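Local coordinates for putative oxidoreductase (PDB 3C24), which is a putative oxidoreductase that probably uses a nicotinamide cofactor bound by its Rossmann-type domain, its substrate being unknown, at residues 226-229 against 230-234. Sequence-based numbering, arbitrary orientation.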
# COMPACT_ATOMS: atom_id res chain seq x y z
N ASP A 226 -6.21 -11.56 2.99
CA ASP A 226 -7.22 -10.98 2.09
C ASP A 226 -7.76 -9.68 2.67
O ASP A 226 -7.90 -8.68 1.96
CB ASP A 226 -8.40 -11.95 1.83
CG ASP A 226 -8.03 -13.10 0.88
OD1 ASP A 226 -6.96 -13.06 0.24
OD2 ASP A 226 -8.82 -14.06 0.81
N PHE A 227 -8.04 -9.70 3.96
CA PHE A 227 -8.62 -8.53 4.65
C PHE A 227 -7.62 -7.35 4.64
O PHE A 227 -7.96 -6.22 4.29
CB PHE A 227 -9.07 -8.89 6.07
CG PHE A 227 -10.06 -7.91 6.63
CD1 PHE A 227 -11.37 -8.10 6.44
CD2 PHE A 227 -9.64 -6.79 7.36
CE1 PHE A 227 -12.30 -7.18 6.92
CE2 PHE A 227 -10.61 -5.88 7.82
CZ PHE A 227 -11.90 -6.13 7.60
N MSE A 228 -6.36 -7.64 4.99
CA MSE A 228 -5.32 -6.64 5.00
C MSE A 228 -5.05 -6.08 3.63
O MSE A 228 -4.99 -4.86 3.47
CB MSE A 228 -4.02 -7.21 5.59
CG MSE A 228 -2.84 -6.27 5.55
SE MSE A 228 -3.05 -4.59 6.50
CE MSE A 228 -2.62 -5.30 8.28
N ILE A 229 -4.88 -6.94 2.65
CA ILE A 229 -4.48 -6.45 1.35
C ILE A 229 -5.60 -5.63 0.67
O ILE A 229 -5.33 -4.66 -0.06
CB ILE A 229 -3.97 -7.61 0.46
CG1 ILE A 229 -2.63 -8.07 1.07
CG2 ILE A 229 -3.72 -7.17 -0.97
CD1 ILE A 229 -1.46 -7.08 0.78
N GLY A 230 -6.83 -6.04 0.91
CA GLY A 230 -7.99 -5.28 0.46
C GLY A 230 -8.12 -3.94 1.15
O GLY A 230 -8.46 -2.91 0.52
N HIS A 231 -7.82 -3.91 2.46
CA HIS A 231 -7.91 -2.68 3.19
C HIS A 231 -6.80 -1.70 2.85
O HIS A 231 -7.00 -0.50 2.85
CB HIS A 231 -8.11 -2.93 4.67
CG HIS A 231 -9.53 -3.23 4.98
ND1 HIS A 231 -10.14 -4.43 4.64
CD2 HIS A 231 -10.51 -2.44 5.50
CE1 HIS A 231 -11.42 -4.37 4.97
NE2 HIS A 231 -11.67 -3.18 5.48
N LEU A 232 -5.63 -2.23 2.52
CA LEU A 232 -4.54 -1.37 2.10
C LEU A 232 -4.93 -0.70 0.78
O LEU A 232 -4.65 0.47 0.54
CB LEU A 232 -3.20 -2.13 1.98
CG LEU A 232 -2.56 -2.46 3.33
CD1 LEU A 232 -1.30 -3.30 3.08
CD2 LEU A 232 -2.24 -1.21 4.12
N ASN A 233 -5.60 -1.45 -0.05
CA ASN A 233 -6.09 -0.94 -1.34
C ASN A 233 -7.01 0.26 -1.14
O ASN A 233 -6.75 1.36 -1.60
CB ASN A 233 -6.82 -2.00 -2.09
CG ASN A 233 -7.09 -1.64 -3.55
OD1 ASN A 233 -6.30 -0.89 -4.21
ND2 ASN A 233 -8.19 -2.16 -4.09
N VAL A 234 -8.07 0.04 -0.40
CA VAL A 234 -9.03 1.13 -0.21
C VAL A 234 -8.46 2.28 0.64
O VAL A 234 -8.74 3.43 0.32
CB VAL A 234 -10.37 0.60 0.36
CG1 VAL A 234 -10.30 0.31 1.82
CG2 VAL A 234 -11.50 1.59 0.08
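Phe227 and His231 sit one turn apart on the α-helix 221-239, where i to i+4 backbone bonds run in unbroken succession, from Gly230 N to Asp226 O through to Asn233 N to Ile229 O. Phe227 O takes two donors: His231 N at 3.0 Å and, from the opposite face of the carbonyl plane, His231 ND1 at 2.8 Å. The second bond is bent, 140° at the hydrogen, with the imidazole lying back along its own helix. With CG anti to the backbone N (chi1 -160°), the Phe227 ring lies against one imidazole face in an offset stack, centroids 4.0 Å apart and planes at 18°. Were His231 an alanine, Phe227 O would probably lose its second donor and the phenyl ring the imidazole stacked on its face. The imidazole also meets the ring of His125 of the second subunit, so this turn is part of the dimer interface; Asp226 OD2 adds a hydrogen bond to His180 and a salt bridge to Arg178, both of that subunit. Elsewhere on the helix, Met228 and Leu232 pack against helix 184-217, and bends at chi2 and chi3 bring SE of Met228, a selenomethionine here, to 3.9 Å from Leu232 CG. Within the stack, Phe227 CZ comes to 3.2 Å from His231 CE1.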